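Local structure of cysteine hydrolase (Pseudomonas syringae pv. phaseolicola 1448A, 3IRV) at residues A[139-153]-A[165-179]. The protein probably acts as a hydrolase of the isochorismatase (cysteine hydrolase) family, though its natural substrate is not established. Residues are numbered along the deposited sequence; the frame is centred on the assembly and turned at random.
Sequences VDTIIVCGTVTNVCC and YKVIALSDANAAMDY
Ala175 O is gripped from opposite faces of its carbonyl plane: Thr147 OG1 donates to Ala175 O at 2.9 Å, and Thr149 N reaches the same oxygen at 3.0 Å from 53° out of plane. With OG1 beside its backbone N and anti to the carbonyl carbon (chi1 -55°), Thr149 lays that hydroxyl over the 174-175 backbone, yet it bonds Gln193 of helix 189-204. Val144 O also serves two donors, Leu170 N nearly in line with the carbonyl and Asn174 ND2 at 3.1 Å from above its plane. Because Asn174 ND2 gives its other hydrogen to Leu170 O (2.8 Å), both partners lying close to the amide plane, the carboxamide's rotation is fixed, bracing the strand break at the Leu170-Ala173 turn. Upstream, strands 141-145 and 166-170 run parallel at 23°, and Ile142 CG1 lies 3.9 Å from Val167 CG2. Asn150 ND2 meets Tyr179 OH at the ring edge (2.9 Å); Tyr179 OH also bonds Glu203 of the second subunit, joining the helix start to the dimer interface. The cis peptide before Val148, the N-cap of helix 149-162, is a hallmark of cysteine hydrolases, consistent with Cys152, which packs on Asp29, probably occupying the nucleophile's position.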
ATOM      1  N   VAL A 139     -18.946  12.267  -0.925  1.00 12.28           N
ATOM      2  CA  VAL A 139     -18.333  11.640   0.251  1.00 12.00           C
ATOM      3  C   VAL A 139     -16.853  11.975   0.282  1.00 16.58           C
ATOM      4  O   VAL A 139     -16.191  11.928  -0.758  1.00 14.81           O
ATOM      5  CB  VAL A 139     -18.504  10.111   0.194  1.00 12.63           C
ATOM      6  CG1 VAL A 139     -17.588   9.406   1.205  1.00 14.31           C
ATOM      7  CG2 VAL A 139     -19.978   9.750   0.405  1.00 16.99           C
ATOM      8  N   ASP A 140     -16.345  12.328   1.466  1.00 13.86           N
ATOM      9  CA  ASP A 140     -14.894  12.545   1.618  1.00 11.86           C
ATOM     10  C   ASP A 140     -14.287  11.765   2.789  1.00 11.88           C
ATOM     11  O   ASP A 140     -13.093  11.909   3.096  1.00 14.90           O
ATOM     12  CB  ASP A 140     -14.556  14.042   1.720  1.00 15.76           C
ATOM     13  CG  ASP A 140     -14.965  14.662   3.052  1.00 15.40           C
ATOM     14  OD1 ASP A 140     -15.671  14.023   3.857  1.00 14.70           O
ATOM     15  OD2 ASP A 140     -14.575  15.831   3.294  1.00 21.32           O
ATOM     16  N   THR A 141     -15.120  10.953   3.436  1.00 12.85           N
ATOM     17  CA  THR A 141     -14.686  10.190   4.592  1.00 13.18           C
ATOM     18  C   THR A 141     -15.130   8.750   4.413  1.00 14.29           C
ATOM     19  O   THR A 141     -16.310   8.485   4.116  1.00 13.13           O
ATOM     20  CB  THR A 141     -15.280  10.779   5.881  1.00 16.63           C
ATOM     21  OG1 THR A 141     -14.925  12.169   5.962  1.00 14.78           O
ATOM     22  CG2 THR A 141     -14.757  10.011   7.114  1.00 14.63           C
ATOM     23  N   ILE A 142     -14.186   7.818   4.549  1.00 12.96           N
ATOM     24  CA  ILE A 142     -14.500   6.389   4.385  1.00 12.36           C
ATOM     25  C   ILE A 142     -14.062   5.566   5.593  1.00 12.64           C
ATOM     26  O   ILE A 142     -12.972   5.775   6.130  1.00 12.03           O
ATOM     27  CB  ILE A 142     -13.910   5.796   3.069  1.00 13.05           C
ATOM     28  CG1 ILE A 142     -12.375   5.938   3.006  1.00 15.00           C
ATOM     29  CG2 ILE A 142     -14.558   6.446   1.819  1.00 14.39           C
ATOM     30  CD1 ILE A 142     -11.734   5.282   1.747  1.00 14.73           C
ATOM     31  N   ILE A 143     -14.919   4.616   5.983  1.00 10.82           N
ATOM     32  CA  ILE A 143     -14.643   3.720   7.114  1.00 10.95           C
ATOM     33  C   ILE A 143     -14.368   2.352   6.501  1.00 12.97           C
ATOM     34  O   ILE A 143     -15.245   1.822   5.803  1.00 13.89           O
ATOM     35  CB  ILE A 143     -15.899   3.616   8.019  1.00 12.99           C
ATOM     36  CG1 ILE A 143     -16.189   4.997   8.635  1.00 14.46           C
ATOM     37  CG2 ILE A 143     -15.709   2.567   9.117  1.00 16.96           C
ATOM     38  CD1 ILE A 143     -17.589   5.108   9.258  1.00 18.09           C
ATOM     39  N   VAL A 144     -13.188   1.774   6.763  1.00 13.17           N
ATOM     40  CA  VAL A 144     -12.762   0.562   6.061  1.00 11.65           C
ATOM     41  C   VAL A 144     -12.766  -0.619   7.023  1.00 12.18           C
ATOM     42  O   VAL A 144     -12.209  -0.523   8.137  1.00 12.48           O
ATOM     43  CB  VAL A 144     -11.357   0.743   5.438  1.00 13.60           C
ATOM     44  CG1 VAL A 144     -10.834  -0.579   4.851  1.00 13.88           C
ATOM     45  CG2 VAL A 144     -11.399   1.850   4.357  1.00 12.63           C
ATOM     46  N   CYS A 145     -13.430  -1.696   6.601  1.00 13.33           N
ATOM     47  CA  CYS A 145     -13.409  -2.970   7.310  1.00 13.26           C
ATOM     48  C   CYS A 145     -13.340  -4.106   6.298  1.00 12.35           C
ATOM     49  O   CYS A 145     -13.502  -3.863   5.089  1.00 12.00           O
ATOM     50  CB  CYS A 145     -14.657  -3.097   8.180  1.00 13.65           C
ATOM     51  SG  CYS A 145     -16.233  -3.107   7.210  1.00 15.02           S
ATOM     52  N   GLY A 146     -13.077  -5.330   6.770  1.00 11.90           N
ATOM     53  CA  GLY A 146     -13.021  -6.491   5.874  1.00 12.78           C
ATOM     54  C   GLY A 146     -11.700  -7.225   5.918  1.00 14.20           C
ATOM     55  O   GLY A 146     -11.102  -7.300   6.967  1.00 12.84           O
ATOM     56  N   THR A 147     -11.250  -7.768   4.772  1.00 13.04           N
ATOM     57  CA  THR A 147     -10.041  -8.603   4.747  1.00 12.56           C
ATOM     58  C   THR A 147      -9.393  -8.442   3.339  1.00 14.92           C
ATOM     59  O   THR A 147     -10.120  -8.146   2.388  1.00 13.74           O
ATOM     60  CB  THR A 147     -10.417 -10.110   5.063  1.00 14.62           C
ATOM     61  OG1 THR A 147      -9.259 -10.861   5.468  1.00 14.45           O
ATOM     62  CG2 THR A 147     -11.051 -10.802   3.833  1.00 13.64           C
ATOM     63  N   VAL A 148      -8.065  -8.600   3.160  1.00 13.87           N
ATOM     64  CA  VAL A 148      -7.068  -8.864   4.199  1.00 14.05           C
ATOM     65  C   VAL A 148      -6.448  -7.541   4.670  1.00 14.61           C
ATOM     66  O   VAL A 148      -6.131  -6.664   3.848  1.00 12.76           O
ATOM     67  CB  VAL A 148      -5.984  -9.857   3.668  1.00 13.02           C
ATOM     68  CG1 VAL A 148      -4.944 -10.177   4.723  1.00 18.00           C
ATOM     69  CG2 VAL A 148      -6.652 -11.146   3.153  1.00 18.31           C
ATOM     70  N   THR A 149      -6.267  -7.401   5.985  1.00 13.48           N
ATOM     71  CA  THR A 149      -5.865  -6.119   6.578  1.00 11.82           C
ATOM     72  C   THR A 149      -4.776  -5.409   5.810  1.00 13.45           C
ATOM     73  O   THR A 149      -4.930  -4.239   5.451  1.00 13.67           O
ATOM     74  CB  THR A 149      -5.421  -6.291   8.046  1.00 14.51           C
ATOM     75  OG1 THR A 149      -6.481  -6.940   8.770  1.00 14.40           O
ATOM     76  CG2 THR A 149      -5.106  -4.932   8.679  1.00 18.16           C
ATOM     77  N   ASN A 150      -3.676  -6.117   5.566  1.00 10.79           N
ATOM     78  CA  ASN A 150      -2.474  -5.471   5.014  1.00 13.19           C
ATOM     79  C   ASN A 150      -2.456  -5.479   3.488  1.00 14.73           C
ATOM     80  O   ASN A 150      -1.544  -4.901   2.870  1.00 13.81           O
ATOM     81  CB  ASN A 150      -1.211  -6.163   5.516  1.00 14.03           C
ATOM     82  CG  ASN A 150      -1.153  -7.612   5.105  1.00 13.36           C
ATOM     83  OD1 ASN A 150      -2.128  -8.366   5.290  1.00 15.54           O
ATOM     84  ND2 ASN A 150      -0.017  -8.025   4.565  1.00 16.53           N
ATOM     85  N   VAL A 151      -3.435  -6.152   2.881  1.00 14.98           N
ATOM     86  CA  VAL A 151      -3.406  -6.337   1.442  1.00 13.88           C
ATOM     87  C   VAL A 151      -4.536  -5.515   0.833  1.00 13.44           C
ATOM     88  O   VAL A 151      -4.335  -4.328   0.585  1.00 14.17           O
ATOM     89  CB  VAL A 151      -3.434  -7.817   1.024  1.00 12.85           C
ATOM     90  CG1 VAL A 151      -3.178  -7.931  -0.481  1.00 15.70           C
ATOM     91  CG2 VAL A 151      -2.359  -8.639   1.784  1.00 12.18           C
ATOM     92  N   CYS A 152      -5.720  -6.095   0.637  1.00 11.74           N
ATOM     93  CA  CYS A 152      -6.800  -5.303   0.031  1.00 11.11           C
ATOM     94  C   CYS A 152      -7.284  -4.152   0.912  1.00 11.22           C
ATOM     95  O   CYS A 152      -7.581  -3.068   0.395  1.00 13.09           O
ATOM     96  CB  CYS A 152      -7.983  -6.180  -0.308  1.00 13.57           C
ATOM     97  SG  CYS A 152      -7.508  -7.410  -1.551  1.00 21.46           S
ATOM     98  N   CYS A 153      -7.381  -4.358   2.234  1.00 10.61           N
ATOM     99  CA  CYS A 153      -7.833  -3.260   3.099  1.00  9.89           C
ATOM    100  C   CYS A 153      -6.800  -2.121   3.070  1.00 12.95           C
ATOM    101  O   CYS A 153      -7.147  -0.965   2.748  1.00 12.53           O
ATOM    102  CB  CYS A 153      -8.083  -3.751   4.533  1.00  9.97           C
ATOM    103  SG  CYS A 153      -9.305  -5.065   4.509  1.00 13.87           S
ATOM    104  N   TYR A 165      -8.992  11.373   0.600  1.00 11.34           N
ATOM    105  CA  TYR A 165     -10.066  10.921   1.479  1.00 11.41           C
ATOM    106  C   TYR A 165      -9.547  10.873   2.910  1.00 14.64           C
ATOM    107  O   TYR A 165      -8.368  10.583   3.150  1.00 13.38           O
ATOM    108  CB  TYR A 165     -10.565   9.528   1.078  1.00 11.66           C
ATOM    109  CG  TYR A 165     -11.379   9.518  -0.201  1.00 12.35           C
ATOM    110  CD1 TYR A 165     -12.736   9.852  -0.184  1.00 15.34           C
ATOM    111  CD2 TYR A 165     -10.792   9.198  -1.418  1.00 11.55           C
ATOM    112  CE1 TYR A 165     -13.510   9.869  -1.357  1.00 11.36           C
ATOM    113  CE2 TYR A 165     -11.556   9.176  -2.586  1.00 12.80           C
ATOM    114  CZ  TYR A 165     -12.903   9.526  -2.545  1.00 13.27           C
ATOM    115  OH  TYR A 165     -13.655   9.509  -3.697  1.00 14.91           O
ATOM    116  N   LYS A 166     -10.458  11.184   3.836  1.00 11.07           N
ATOM    117  CA  LYS A 166     -10.238  11.015   5.254  0.50 12.64           C
ATOM    118  C   LYS A 166     -10.598   9.565   5.587  1.00 12.72           C
ATOM    119  O   LYS A 166     -11.783   9.166   5.525  1.00 13.84           O
ATOM    120  CB  LYS A 166     -11.117  12.024   6.006  0.50 13.52           C
ATOM    121  CG  LYS A 166     -10.862  13.471   5.542  0.50 16.10           C
ATOM    122  CD  LYS A 166     -11.843  14.479   6.150  0.50 14.35           C
ATOM    123  CE  LYS A 166     -11.441  15.891   5.750  0.50 24.62           C
ATOM    124  NZ  LYS A 166     -12.566  16.866   5.853  0.50 25.76           N
ATOM    125  N   VAL A 167      -9.587   8.763   5.913  1.00 10.71           N
ATOM    126  CA  VAL A 167      -9.803   7.316   6.056  1.00 10.87           C
ATOM    127  C   VAL A 167      -9.777   6.899   7.532  1.00 12.34           C
ATOM    128  O   VAL A 167      -8.877   7.296   8.281  1.00 12.87           O
ATOM    129  CB  VAL A 167      -8.735   6.515   5.284  1.00 10.00           C
ATOM    130  CG1 VAL A 167      -9.047   4.999   5.346  1.00 16.01           C
ATOM    131  CG2 VAL A 167      -8.690   6.955   3.826  1.00 12.53           C
ATOM    132  N   ILE A 168     -10.768   6.099   7.923  1.00 12.50           N
ATOM    133  CA  ILE A 168     -10.843   5.511   9.266  1.00 13.03           C
ATOM    134  C   ILE A 168     -10.768   4.002   9.100  1.00 16.10           C
ATOM    135  O   ILE A 168     -11.615   3.416   8.404  1.00 15.39           O
ATOM    136  CB  ILE A 168     -12.175   5.818   9.950  1.00 14.39           C
ATOM    137  CG1 ILE A 168     -12.377   7.330  10.067  1.00 15.53           C
ATOM    138  CG2 ILE A 168     -12.190   5.159  11.325  1.00 16.27           C
ATOM    139  CD1 ILE A 168     -13.762   7.722  10.559  1.00 17.19           C
ATOM    140  N   ALA A 169      -9.740   3.386   9.689  1.00 11.70           N
ATOM    141  CA  ALA A 169      -9.632   1.918   9.698  1.00 11.28           C
ATOM    142  C   ALA A 169     -10.102   1.398  11.050  1.00 13.62           C
ATOM    143  O   ALA A 169      -9.717   1.922  12.105  1.00 14.17           O
ATOM    144  CB  ALA A 169      -8.175   1.463   9.457  1.00 12.22           C
ATOM    145  N   LEU A 170     -10.915   0.357  11.020  1.00 12.69           N
ATOM    146  CA  LEU A 170     -11.451  -0.212  12.276  1.00  9.60           C
ATOM    147  C   LEU A 170     -10.522  -1.330  12.784  1.00 12.71           C
ATOM    148  O   LEU A 170     -10.354  -2.385  12.135  1.00 14.17           O
ATOM    149  CB  LEU A 170     -12.866  -0.732  12.029  1.00 12.10           C
ATOM    150  CG  LEU A 170     -13.853   0.362  11.595  1.00 13.44           C
ATOM    151  CD1 LEU A 170     -15.231  -0.259  11.420  1.00 12.38           C
ATOM    152  CD2 LEU A 170     -13.881   1.500  12.603  1.00 14.19           C
ATOM    153  N   SER A 171      -9.899  -1.098  13.946  1.00 12.92           N
ATOM    154  CA  SER A 171      -8.962  -2.054  14.521  1.00 11.51           C
ATOM    155  C   SER A 171      -9.541  -3.443  14.783  1.00 13.96           C
ATOM    156  O   SER A 171      -8.823  -4.444  14.646  1.00 15.29           O
ATOM    157  CB  SER A 171      -8.349  -1.492  15.806  1.00 14.12           C
ATOM    158  OG  SER A 171      -9.372  -1.236  16.733  1.00 13.93           O
ATOM    159  N   ASP A 172     -10.832  -3.515  15.103  1.00 11.61           N
ATOM    160  CA  ASP A 172     -11.437  -4.804  15.446  1.00 14.85           C
ATOM    161  C   ASP A 172     -12.323  -5.358  14.317  1.00 13.76           C
ATOM    162  O   ASP A 172     -13.095  -6.314  14.520  1.00 14.79           O
ATOM    163  CB  ASP A 172     -12.211  -4.681  16.768  1.00 16.57           C
ATOM    164  CG  ASP A 172     -13.391  -3.722  16.681  1.00 24.79           C
ATOM    165  OD1 ASP A 172     -13.386  -2.774  15.854  1.00 16.75           O
ATOM    166  OD2 ASP A 172     -14.354  -3.911  17.458  1.00 28.71           O
ATOM    167  N   ALA A 173     -12.213  -4.766  13.121  1.00 13.16           N
ATOM    168  CA  ALA A 173     -13.049  -5.207  12.007  1.00 12.51           C
ATOM    169  C   ALA A 173     -12.277  -5.342  10.698  1.00 13.91           C
ATOM    170  O   ALA A 173     -12.865  -5.283   9.617  1.00 11.94           O
ATOM    171  CB  ALA A 173     -14.283  -4.325  11.848  1.00 15.63           C
ATOM    172  N   ASN A 174     -10.971  -5.570  10.802  1.00 12.19           N
ATOM    173  CA  ASN A 174     -10.122  -5.900   9.656  1.00 10.64           C
ATOM    174  C   ASN A 174      -9.361  -7.147  10.047  1.00 14.24           C
ATOM    175  O   ASN A 174      -8.754  -7.187  11.120  1.00 14.51           O
ATOM    176  CB  ASN A 174      -9.138  -4.754   9.344  1.00 13.36           C
ATOM    177  CG  ASN A 174      -9.813  -3.596   8.586  1.00 13.22           C
ATOM    178  OD1 ASN A 174      -9.966  -3.654   7.363  1.00 16.10           O
ATOM    179  ND2 ASN A 174     -10.254  -2.568   9.322  1.00 12.51           N
ATOM    180  N   ALA A 175      -9.388  -8.144   9.176  1.00 11.07           N
ATOM    181  CA  ALA A 175      -8.809  -9.467   9.477  1.00 11.54           C
ATOM    182  C   ALA A 175      -7.544  -9.738   8.672  1.00 13.90           C
ATOM    183  O   ALA A 175      -7.572  -9.634   7.451  1.00 13.26           O
ATOM    184  CB  ALA A 175      -9.838 -10.556   9.153  1.00 14.15           C
ATOM    185  N   ALA A 176      -6.458 -10.110   9.361  1.00 14.19           N
ATOM    186  CA  ALA A 176      -5.199 -10.424   8.700  1.00 12.79           C
ATOM    187  C   ALA A 176      -4.955 -11.937   8.644  1.00 16.10           C
ATOM    188  O   ALA A 176      -5.612 -12.716   9.352  1.00 14.26           O
ATOM    189  CB  ALA A 176      -4.036  -9.732   9.416  1.00 11.86           C
ATOM    190  N   MET A 177      -4.007 -12.333   7.801  1.00 13.97           N
ATOM    191  CA  MET A 177      -3.701 -13.748   7.652  0.50 17.04           C
ATOM    192  C   MET A 177      -2.235 -14.004   7.969  1.00 14.71           C
ATOM    193  O   MET A 177      -1.400 -13.101   7.908  1.00 16.33           O
ATOM    194  CB  MET A 177      -4.063 -14.241   6.244  0.50 17.52           C
ATOM    195  CG  MET A 177      -3.097 -13.815   5.141  0.50 16.74           C
ATOM    196  SD  MET A 177      -3.562 -14.465   3.518  0.50 18.31           S
ATOM    197  CE  MET A 177      -3.943 -16.191   3.874  0.50  9.63           C
ATOM    198  N   ASP A 178      -1.943 -15.238   8.378  1.00 16.40           N
ATOM    199  CA  ASP A 178      -0.555 -15.685   8.618  1.00 17.53           C
ATOM    200  C   ASP A 178       0.126 -15.816   7.266  1.00 17.67           C
ATOM    201  O   ASP A 178      -0.539 -16.095   6.286  1.00 19.60           O
ATOM    202  CB  ASP A 178      -0.557 -17.091   9.238  1.00 19.57           C
ATOM    203  CG  ASP A 178      -1.280 -17.157  10.580  1.00 26.98           C
ATOM    204  OD1 ASP A 178      -0.898 -16.442  11.521  1.00 22.69           O
ATOM    205  OD2 ASP A 178      -2.236 -17.955  10.701  1.00 41.39           O
ATOM    206  N   TYR A 179       1.447 -15.672   7.226  1.00 14.75           N
ATOM    207  CA  TYR A 179       2.227 -15.914   6.010  1.00 13.36           C
ATOM    208  C   TYR A 179       3.241 -17.009   6.299  1.00 18.59           C
ATOM    209  O   TYR A 179       3.698 -17.115   7.434  1.00 18.34           O
ATOM    210  CB  TYR A 179       3.036 -14.669   5.625  1.00 14.44           C
ATOM    211  CG  TYR A 179       2.213 -13.579   4.972  1.00 12.01           C
ATOM    212  CD1 TYR A 179       1.662 -13.761   3.709  1.00 17.47           C
ATOM    213  CD2 TYR A 179       1.975 -12.369   5.641  1.00 15.32           C
ATOM    214  CE1 TYR A 179       0.893 -12.763   3.109  1.00 17.06           C
ATOM    215  CE2 TYR A 179       1.215 -11.343   5.043  1.00 14.34           C
ATOM    216  CZ  TYR A 179       0.687 -11.558   3.775  1.00 19.18           C
ATOM    217  OH  TYR A 179      -0.069 -10.566   3.198  1.00 17.00           O
TER
HETATM  218  O   HOH W   1      -2.180 -10.881   6.224  1.00 19.68           O